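Local structure of importin subunit beta-1 (Saccharomyces cerevisiae, 5OWU) at residues S711-M725 / I761-Y775. The protein carries proteins into the nucleus together with importin alpha, the adaptor that binds the classical nuclear localization signal of the cargo. Residues are numbered along the deposited sequence; the frame is centred on the assembly and turned at random.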
ATOM      1  N   SER A 711     -17.811 -10.437 -24.508  1.00 29.78           N
ATOM      2  CA  SER A 711     -18.593  -9.287 -24.929  1.00 25.17           C
ATOM      3  C   SER A 711     -18.583  -9.172 -26.439  1.00 25.43           C
ATOM      4  O   SER A 711     -19.569  -8.739 -27.047  1.00 28.27           O
ATOM      5  CB  SER A 711     -18.054  -8.000 -24.309  1.00 39.72           C
ATOM      6  OG  SER A 711     -18.882  -6.925 -24.695  1.00 46.81           O
ATOM      7  N   ASN A 712     -17.473  -9.539 -27.068  1.00 29.26           N
ATOM      8  CA  ASN A 712     -17.358  -9.322 -28.498  0.63 32.71           C
ATOM      9  C   ASN A 712     -17.806 -10.522 -29.336  1.00 32.99           C
ATOM     10  O   ASN A 712     -18.304 -10.323 -30.449  1.00 34.40           O
ATOM     11  CB  ASN A 712     -15.925  -8.914 -28.825  0.63 34.90           C
ATOM     12  CG  ASN A 712     -15.604  -7.493 -28.319  0.63 34.53           C
ATOM     13  OD1 ASN A 712     -16.047  -6.508 -28.905  0.63 37.77           O
ATOM     14  ND2 ASN A 712     -14.853  -7.392 -27.220  0.63 31.88           N
ATOM     15  N   ILE A 713     -17.681 -11.759 -28.835  1.00 25.27           N
ATOM     16  CA  ILE A 713     -18.071 -12.927 -29.640  1.00 28.45           C
ATOM     17  C   ILE A 713     -19.481 -13.415 -29.322  1.00 26.24           C
ATOM     18  O   ILE A 713     -19.978 -14.339 -29.991  1.00 30.33           O
ATOM     19  CB  ILE A 713     -17.056 -14.091 -29.500  1.00 27.58           C
ATOM     20  CG1 ILE A 713     -17.136 -14.774 -28.124  1.00 21.81           C
ATOM     21  CG2 ILE A 713     -15.639 -13.589 -29.769  1.00 26.78           C
ATOM     22  CD1 ILE A 713     -16.293 -16.069 -28.041  1.00 29.08           C
ATOM     23  N   GLY A 714     -20.132 -12.830 -28.325  1.00 25.00           N
ATOM     24  CA  GLY A 714     -21.535 -13.111 -28.081  1.00 28.58           C
ATOM     25  C   GLY A 714     -21.802 -14.590 -27.878  1.00 27.86           C
ATOM     26  O   GLY A 714     -21.146 -15.268 -27.079  1.00 24.56           O
ATOM     27  N   ALA A 715     -22.787 -15.098 -28.626  1.00 31.24           N
ATOM     28  CA  ALA A 715     -23.223 -16.486 -28.495  1.00 31.92           C
ATOM     29  C   ALA A 715     -22.104 -17.483 -28.773  1.00 28.22           C
ATOM     30  O   ALA A 715     -22.148 -18.604 -28.249  1.00 28.80           O
ATOM     31  CB  ALA A 715     -24.401 -16.747 -29.432  1.00 30.69           C
ATOM     32  N   ASP A 716     -21.092 -17.106 -29.571  1.00 21.74           N
ATOM     33  CA  ASP A 716     -19.963 -18.005 -29.793  1.00 29.06           C
ATOM     34  C   ASP A 716     -19.290 -18.409 -28.483  1.00 27.64           C
ATOM     35  O   ASP A 716     -18.534 -19.391 -28.451  1.00 26.03           O
ATOM     36  CB  ASP A 716     -18.940 -17.334 -30.709  1.00 25.04           C
ATOM     37  CG  ASP A 716     -19.357 -17.328 -32.173  1.00 36.34           C
ATOM     38  OD1 ASP A 716     -20.483 -17.757 -32.499  1.00 38.63           O
ATOM     39  OD2 ASP A 716     -18.540 -16.884 -33.003  1.00 37.39           O
ATOM     40  N   PHE A 717     -19.538 -17.661 -27.405  1.00 24.28           N
ATOM     41  CA  PHE A 717     -18.925 -17.919 -26.110  1.00 23.07           C
ATOM     42  C   PHE A 717     -19.578 -19.073 -25.363  1.00 23.77           C
ATOM     43  O   PHE A 717     -18.986 -19.594 -24.414  1.00 25.01           O
ATOM     44  CB  PHE A 717     -19.012 -16.656 -25.254  1.00 25.65           C
ATOM     45  CG  PHE A 717     -18.076 -16.648 -24.068  1.00 21.67           C
ATOM     46  CD1 PHE A 717     -16.721 -16.414 -24.244  1.00 24.34           C
ATOM     47  CD2 PHE A 717     -18.558 -16.842 -22.780  1.00 22.95           C
ATOM     48  CE1 PHE A 717     -15.859 -16.385 -23.155  1.00 28.43           C
ATOM     49  CE2 PHE A 717     -17.702 -16.816 -21.691  1.00 25.47           C
ATOM     50  CZ  PHE A 717     -16.350 -16.589 -21.882  1.00 28.60           C
ATOM     51  N   ILE A 718     -20.779 -19.490 -25.767  1.00 26.94           N
ATOM     52  CA  ILE A 718     -21.552 -20.423 -24.942  1.00 25.71           C
ATOM     53  C   ILE A 718     -20.791 -21.712 -24.657  1.00 28.22           C
ATOM     54  O   ILE A 718     -20.859 -22.205 -23.522  1.00 31.88           O
ATOM     55  CB  ILE A 718     -22.934 -20.652 -25.565  1.00 24.44           C
ATOM     56  CG1 ILE A 718     -23.765 -19.368 -25.423  1.00 30.06           C
ATOM     57  CG2 ILE A 718     -23.639 -21.840 -24.912  1.00 28.16           C
ATOM     58  CD1 ILE A 718     -25.026 -19.324 -26.274  1.00 30.25           C
ATOM     59  N   PRO A 719     -20.061 -22.313 -25.597  1.00 25.02           N
ATOM     60  CA  PRO A 719     -19.355 -23.561 -25.260  1.00 28.72           C
ATOM     61  C   PRO A 719     -18.295 -23.403 -24.178  1.00 30.31           C
ATOM     62  O   PRO A 719     -17.983 -24.388 -23.502  1.00 26.57           O
ATOM     63  CB  PRO A 719     -18.738 -23.989 -26.599  1.00 28.76           C
ATOM     64  CG  PRO A 719     -19.639 -23.382 -27.620  1.00 28.81           C
ATOM     65  CD  PRO A 719     -20.038 -22.055 -27.044  1.00 23.76           C
ATOM     66  N   TYR A 720     -17.740 -22.207 -23.980  1.00 28.13           N
ATOM     67  CA  TYR A 720     -16.757 -21.979 -22.920  1.00 19.81           C
ATOM     68  C   TYR A 720     -17.398 -21.575 -21.595  1.00 28.05           C
ATOM     69  O   TYR A 720     -16.741 -21.654 -20.543  1.00 30.11           O
ATOM     70  CB  TYR A 720     -15.761 -20.895 -23.354  1.00 24.45           C
ATOM     71  CG  TYR A 720     -15.229 -21.078 -24.757  1.00 23.35           C
ATOM     72  CD1 TYR A 720     -14.084 -21.824 -24.997  1.00 26.56           C
ATOM     73  CD2 TYR A 720     -15.869 -20.501 -25.845  1.00 31.13           C
ATOM     74  CE1 TYR A 720     -13.594 -21.993 -26.279  1.00 26.46           C
ATOM     75  CE2 TYR A 720     -15.382 -20.667 -27.136  1.00 30.16           C
ATOM     76  CZ  TYR A 720     -14.250 -21.421 -27.345  1.00 29.95           C
ATOM     77  OH  TYR A 720     -13.763 -21.600 -28.623  1.00 29.96           O
ATOM     78  N   LEU A 721     -18.676 -21.197 -21.624  1.00 26.96           N
ATOM     79  CA  LEU A 721     -19.296 -20.522 -20.491  1.00 33.21           C
ATOM     80  C   LEU A 721     -19.149 -21.325 -19.202  1.00 31.55           C
ATOM     81  O   LEU A 721     -18.650 -20.813 -18.192  1.00 28.82           O
ATOM     82  CB  LEU A 721     -20.767 -20.255 -20.809  1.00 25.20           C
ATOM     83  CG  LEU A 721     -21.576 -19.514 -19.755  1.00 32.01           C
ATOM     84  CD1 LEU A 721     -20.971 -18.148 -19.463  1.00 31.98           C
ATOM     85  CD2 LEU A 721     -23.014 -19.381 -20.231  1.00 33.89           C
ATOM     86  N   ASN A 722     -19.559 -22.596 -19.216  1.00 32.57           N
ATOM     87  CA  ASN A 722     -19.491 -23.381 -17.990  1.00 32.99           C
ATOM     88  C   ASN A 722     -18.099 -23.298 -17.381  1.00 32.00           C
ATOM     89  O   ASN A 722     -17.936 -22.892 -16.222  1.00 34.79           O
ATOM     90  CB  ASN A 722     -19.883 -24.839 -18.247  1.00 32.43           C
ATOM     91  CG  ASN A 722     -20.170 -25.587 -16.959  1.00 41.70           C
ATOM     92  OD1 ASN A 722     -19.468 -26.529 -16.607  1.00 39.71           O
ATOM     93  ND2 ASN A 722     -21.185 -25.138 -16.228  1.00 31.69           N
ATOM     94  N   ASP A 723     -17.066 -23.599 -18.177  1.00 32.36           N
ATOM     95  CA  ASP A 723     -15.721 -23.594 -17.614  1.00 34.20           C
ATOM     96  C   ASP A 723     -15.403 -22.234 -17.011  1.00 32.69           C
ATOM     97  O   ASP A 723     -14.955 -22.137 -15.859  1.00 36.13           O
ATOM     98  CB  ASP A 723     -14.690 -23.961 -18.676  1.00 32.88           C
ATOM     99  CG  ASP A 723     -14.746 -25.422 -19.057  1.00 41.33           C
ATOM    100  OD1 ASP A 723     -15.249 -26.236 -18.252  1.00 39.46           O
ATOM    101  OD2 ASP A 723     -14.280 -25.748 -20.166  1.00 54.40           O
ATOM    102  N   ILE A 724     -15.687 -21.163 -17.756  1.00 30.36           N
ATOM    103  CA  ILE A 724     -15.345 -19.828 -17.273  1.00 23.67           C
ATOM    104  C   ILE A 724     -16.112 -19.531 -15.997  1.00 29.03           C
ATOM    105  O   ILE A 724     -15.549 -19.010 -15.021  1.00 30.24           O
ATOM    106  CB  ILE A 724     -15.615 -18.775 -18.367  1.00 26.25           C
ATOM    107  CG1 ILE A 724     -14.705 -18.992 -19.587  1.00 33.13           C
ATOM    108  CG2 ILE A 724     -15.486 -17.351 -17.828  1.00 27.68           C
ATOM    109  CD1 ILE A 724     -13.289 -19.466 -19.308  1.00 36.40           C
ATOM    110  N   MET A 725     -17.393 -19.901 -15.956  1.00 32.78           N
ATOM    111  CA  MET A 725     -18.157 -19.621 -14.751  1.00 34.38           C
ATOM    112  C   MET A 725     -17.545 -20.351 -13.568  1.00 33.17           C
ATOM    113  O   MET A 725     -17.418 -19.784 -12.475  1.00 33.74           O
ATOM    114  CB  MET A 725     -19.623 -20.007 -14.939  1.00 33.61           C
ATOM    115  CG  MET A 725     -20.420 -19.002 -15.761  1.00 36.71           C
ATOM    116  SD  MET A 725     -20.550 -17.389 -14.949  1.00 38.76           S
ATOM    117  CE  MET A 725     -21.872 -16.613 -15.864  1.00 48.77           C
ATOM    118  N   ILE A 761     -19.929 -11.063 -19.932  1.00 27.11           N
ATOM    119  CA  ILE A 761     -20.719 -12.252 -20.247  1.00 23.03           C
ATOM    120  C   ILE A 761     -22.187 -11.885 -20.400  1.00 27.81           C
ATOM    121  O   ILE A 761     -22.857 -12.305 -21.349  1.00 32.33           O
ATOM    122  CB  ILE A 761     -20.507 -13.326 -19.164  1.00 27.42           C
ATOM    123  CG1 ILE A 761     -19.146 -13.986 -19.364  1.00 27.16           C
ATOM    124  CG2 ILE A 761     -21.608 -14.374 -19.188  1.00 32.76           C
ATOM    125  CD1 ILE A 761     -18.693 -14.851 -18.195  1.00 33.09           C
ATOM    126  N   VAL A 762     -22.709 -11.087 -19.473  1.00 30.95           N
ATOM    127  CA  VAL A 762     -24.109 -10.697 -19.554  1.00 26.98           C
ATOM    128  C   VAL A 762     -24.356  -9.848 -20.798  1.00 32.48           C
ATOM    129  O   VAL A 762     -25.396  -9.979 -21.452  1.00 36.54           O
ATOM    130  CB  VAL A 762     -24.522  -9.976 -18.258  1.00 32.76           C
ATOM    131  CG1 VAL A 762     -25.907  -9.355 -18.384  1.00 33.94           C
ATOM    132  CG2 VAL A 762     -24.492 -10.972 -17.120  1.00 26.32           C
ATOM    133  N   ALA A 763     -23.402  -8.985 -21.159  1.00 27.88           N
ATOM    134  CA  ALA A 763     -23.534  -8.231 -22.405  1.00 27.60           C
ATOM    135  C   ALA A 763     -23.529  -9.161 -23.613  1.00 31.30           C
ATOM    136  O   ALA A 763     -24.372  -9.042 -24.506  1.00 34.53           O
ATOM    137  CB  ALA A 763     -22.410  -7.202 -22.527  1.00 29.42           C
ATOM    138  N   GLY A 764     -22.583 -10.098 -23.659  1.00 33.08           N
ATOM    139  CA  GLY A 764     -22.472 -10.972 -24.814  1.00 28.00           C
ATOM    140  C   GLY A 764     -23.663 -11.890 -24.987  1.00 31.21           C
ATOM    141  O   GLY A 764     -24.079 -12.164 -26.115  1.00 30.30           O
ATOM    142  N   LEU A 765     -24.239 -12.362 -23.884  1.00 35.95           N
ATOM    143  CA  LEU A 765     -25.363 -13.283 -23.924  1.00 31.39           C
ATOM    144  C   LEU A 765     -26.695 -12.582 -23.706  1.00 37.35           C
ATOM    145  O   LEU A 765     -27.659 -13.221 -23.271  1.00 31.83           O
ATOM    146  CB  LEU A 765     -25.166 -14.383 -22.885  1.00 28.88           C
ATOM    147  CG  LEU A 765     -23.842 -15.139 -22.995  1.00 31.83           C
ATOM    148  CD1 LEU A 765     -23.769 -16.215 -21.919  1.00 40.47           C
ATOM    149  CD2 LEU A 765     -23.671 -15.742 -24.386  1.00 31.68           C
ATOM    150  N   HIS A 766     -26.760 -11.285 -24.021  1.00 28.86           N
ATOM    151  CA  HIS A 766     -27.984 -10.515 -23.837  0.56 38.19           C
ATOM    152  C   HIS A 766     -29.185 -11.191 -24.488  1.00 41.77           C
ATOM    153  O   HIS A 766     -30.303 -11.101 -23.974  1.00 37.39           O
ATOM    154  CB  HIS A 766     -27.778  -9.108 -24.409  0.56 42.11           C
ATOM    155  CG  HIS A 766     -29.012  -8.260 -24.419  0.56 48.01           C
ATOM    156  ND1 HIS A 766     -29.853  -8.185 -25.508  0.56 50.41           N
ATOM    157  CD2 HIS A 766     -29.533  -7.432 -23.483  0.56 46.32           C
ATOM    158  CE1 HIS A 766     -30.848  -7.358 -25.237  0.56 50.30           C
ATOM    159  NE2 HIS A 766     -30.675  -6.885 -24.016  0.56 49.43           N
ATOM    160  N   ASP A 767     -28.974 -11.869 -25.613  1.00 38.24           N
ATOM    161  CA  ASP A 767     -30.045 -12.523 -26.355  1.00 47.66           C
ATOM    162  C   ASP A 767     -30.169 -14.009 -26.052  1.00 47.16           C
ATOM    163  O   ASP A 767     -31.013 -14.679 -26.653  1.00 42.78           O
ATOM    164  CB  ASP A 767     -29.832 -12.344 -27.865  1.00 51.11           C
ATOM    165  CG  ASP A 767     -30.128 -10.937 -28.340  1.00 65.06           C
ATOM    166  OD1 ASP A 767     -30.814 -10.185 -27.611  1.00 67.53           O
ATOM    167  OD2 ASP A 767     -29.687 -10.592 -29.457  1.00 60.13           O
ATOM    168  N   LYS A 768     -29.355 -14.545 -25.147  1.00 42.12           N
ATOM    169  CA  LYS A 768     -29.322 -15.977 -24.868  1.00 33.58           C
ATOM    170  C   LYS A 768     -29.582 -16.226 -23.386  1.00 34.59           C
ATOM    171  O   LYS A 768     -28.749 -16.810 -22.681  1.00 36.42           O
ATOM    172  CB  LYS A 768     -27.988 -16.575 -25.307  1.00 33.14           C
ATOM    173  CG  LYS A 768     -27.753 -16.451 -26.800  1.00 35.32           C
ATOM    174  CD  LYS A 768     -28.542 -17.493 -27.573  1.00 44.33           C
ATOM    175  CE  LYS A 768     -29.160 -16.931 -28.849  1.00 52.24           C
ATOM    176  NZ  LYS A 768     -28.245 -16.030 -29.592  1.00 59.99           N
ATOM    177  N   PRO A 769     -30.745 -15.808 -22.885  1.00 36.06           N
ATOM    178  CA  PRO A 769     -31.026 -15.985 -21.450  1.00 40.09           C
ATOM    179  C   PRO A 769     -30.989 -17.430 -20.998  1.00 38.77           C
ATOM    180  O   PRO A 769     -30.672 -17.691 -19.833  1.00 34.51           O
ATOM    181  CB  PRO A 769     -32.429 -15.381 -21.293  1.00 47.00           C
ATOM    182  CG  PRO A 769     -33.029 -15.449 -22.652  1.00 47.36           C
ATOM    183  CD  PRO A 769     -31.892 -15.234 -23.605  1.00 38.63           C
ATOM    184  N   GLU A 770     -31.298 -18.387 -21.880  1.00 31.06           N
ATOM    185  CA  GLU A 770     -31.251 -19.787 -21.474  1.00 40.85           C
ATOM    186  C   GLU A 770     -29.829 -20.226 -21.158  1.00 35.32           C
ATOM    187  O   GLU A 770     -29.626 -21.133 -20.344  1.00 35.45           O
ATOM    188  CB  GLU A 770     -31.856 -20.684 -22.562  1.00 41.02           C
ATOM    189  CG  GLU A 770     -31.049 -20.778 -23.855  1.00 43.74           C
ATOM    190  CD  GLU A 770     -31.188 -19.551 -24.743  1.00 60.07           C
ATOM    191  OE1 GLU A 770     -31.849 -18.570 -24.327  1.00 51.41           O
ATOM    192  OE2 GLU A 770     -30.636 -19.576 -25.866  1.00 61.26           O
ATOM    193  N   ALA A 771     -28.835 -19.598 -21.782  1.00 28.63           N
ATOM    194  CA  ALA A 771     -27.453 -19.932 -21.477  1.00 29.26           C
ATOM    195  C   ALA A 771     -27.021 -19.343 -20.140  1.00 28.04           C
ATOM    196  O   ALA A 771     -26.217 -19.951 -19.423  1.00 30.78           O
ATOM    197  CB  ALA A 771     -26.537 -19.441 -22.598  1.00 34.06           C
ATOM    198  N   LEU A 772     -27.540 -18.163 -19.788  1.00 29.79           N
ATOM    199  CA  LEU A 772     -27.130 -17.509 -18.551  1.00 30.97           C
ATOM    200  C   LEU A 772     -27.904 -18.021 -17.341  1.00 34.68           C
ATOM    201  O   LEU A 772     -27.396 -17.962 -16.213  1.00 30.56           O
ATOM    202  CB  LEU A 772     -27.315 -15.991 -18.675  1.00 35.94           C
ATOM    203  CG  LEU A 772     -26.809 -15.149 -17.503  1.00 38.35           C
ATOM    204  CD1 LEU A 772     -25.296 -15.077 -17.519  1.00 37.59           C
ATOM    205  CD2 LEU A 772     -27.415 -13.751 -17.519  1.00 38.17           C
ATOM    206  N   PHE A 773     -29.109 -18.548 -17.561  1.00 36.86           N
ATOM    207  CA  PHE A 773     -30.045 -18.833 -16.471  1.00 35.26           C
ATOM    208  C   PHE A 773     -29.431 -19.578 -15.291  1.00 28.06           C
ATOM    209  O   PHE A 773     -29.643 -19.146 -14.146  1.00 34.71           O
ATOM    210  CB  PHE A 773     -31.244 -19.609 -17.034  1.00 37.73           C
ATOM    211  CG  PHE A 773     -32.263 -19.986 -15.995  1.00 40.32           C
ATOM    212  CD1 PHE A 773     -32.991 -19.009 -15.335  1.00 38.41           C
ATOM    213  CD2 PHE A 773     -32.496 -21.314 -15.682  1.00 42.74           C
ATOM    214  CE1 PHE A 773     -33.929 -19.349 -14.379  1.00 38.71           C
ATOM    215  CE2 PHE A 773     -33.437 -21.660 -14.721  1.00 40.60           C
ATOM    216  CZ  PHE A 773     -34.150 -20.675 -14.073  1.00 37.09           C
ATOM    217  N   PRO A 774     -28.688 -20.674 -15.473  1.00 35.72           N
ATOM    218  CA  PRO A 774     -28.211 -21.432 -14.304  1.00 33.91           C
ATOM    219  C   PRO A 774     -27.112 -20.747 -13.505  1.00 28.72           C
ATOM    220  O   PRO A 774     -26.644 -21.325 -12.516  1.00 34.31           O
ATOM    221  CB  PRO A 774     -27.704 -22.745 -14.926  1.00 37.97           C
ATOM    222  CG  PRO A 774     -27.375 -22.396 -16.333  1.00 35.44           C
ATOM    223  CD  PRO A 774     -28.383 -21.372 -16.739  1.00 35.04           C
ATOM    224  N   TYR A 775     -26.683 -19.545 -13.890  1.00 34.88           N
ATOM    225  CA  TYR A 775     -25.618 -18.836 -13.195  1.00 35.93           C
ATOM    226  C   TYR A 775     -26.100 -17.571 -12.501  1.00 28.18           C
ATOM    227  O   TYR A 775     -25.291 -16.882 -11.864  1.00 36.85           O
ATOM    228  CB  TYR A 775     -24.499 -18.486 -14.184  1.00 31.62           C
ATOM    229  CG  TYR A 775     -24.022 -19.683 -14.960  1.00 29.23           C
ATOM    230  CD1 TYR A 775     -23.288 -20.678 -14.337  1.00 32.17           C
ATOM    231  CD2 TYR A 775     -24.320 -19.828 -16.308  1.00 33.19           C
ATOM    232  CE1 TYR A 775     -22.853 -21.775 -15.029  1.00 32.76           C
ATOM    233  CE2 TYR A 775     -23.893 -20.935 -17.012  1.00 30.91           C
ATOM    234  CZ  TYR A 775     -23.160 -21.903 -16.369  1.00 31.78           C
ATOM    235  OH  TYR A 775     -22.729 -23.009 -17.057  1.00 36.87           O
TER
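Leu721 sits at the apolar centre and meets Leu765 tip to tip, CD2 to CD1 at 3.7 Å. Its CG lies anti to the backbone N (chi1 -178°), which carries the branch toward segment 761-775, and the two methyls part there. CD1 reaches Ile761 CG2, while CD2 also touches Ala771 O and the Tyr775 ring. Ile761 CD1 touches Phe717 CE2 and Ile724 CG2. One turn earlier, Ile718 CG1 packs on Leu765 CD2 (3.8 Å) and Ala771 CB. Met725 covers one face of Tyr775. Met725 CG stands 3.6 Å from the centroid of the Tyr775 ring in a CH-pi contact. The Met725 chain bends at chi2 (-64°), and CE meets Tyr775 CB. Pro774 CG lies over the opposite face. Where the helices 698-713 and 741-764 end, Gly714 and Gly764 bring their CA atoms to 4.0 Å. Gly714 CA makes a CA-H...O contact with Gly764 O. At the polar edge, Asn722 ND2 donates to Tyr775 OH at 2.8 Å, almost straight at 178° and in the amide plane. Helix 741-764 also packs on Ala710 through Ile761. The arrangement is characteristic of a HEAT-repeat solenoid, here at HEAT 17 and its junctions with HEAT 16 and 18.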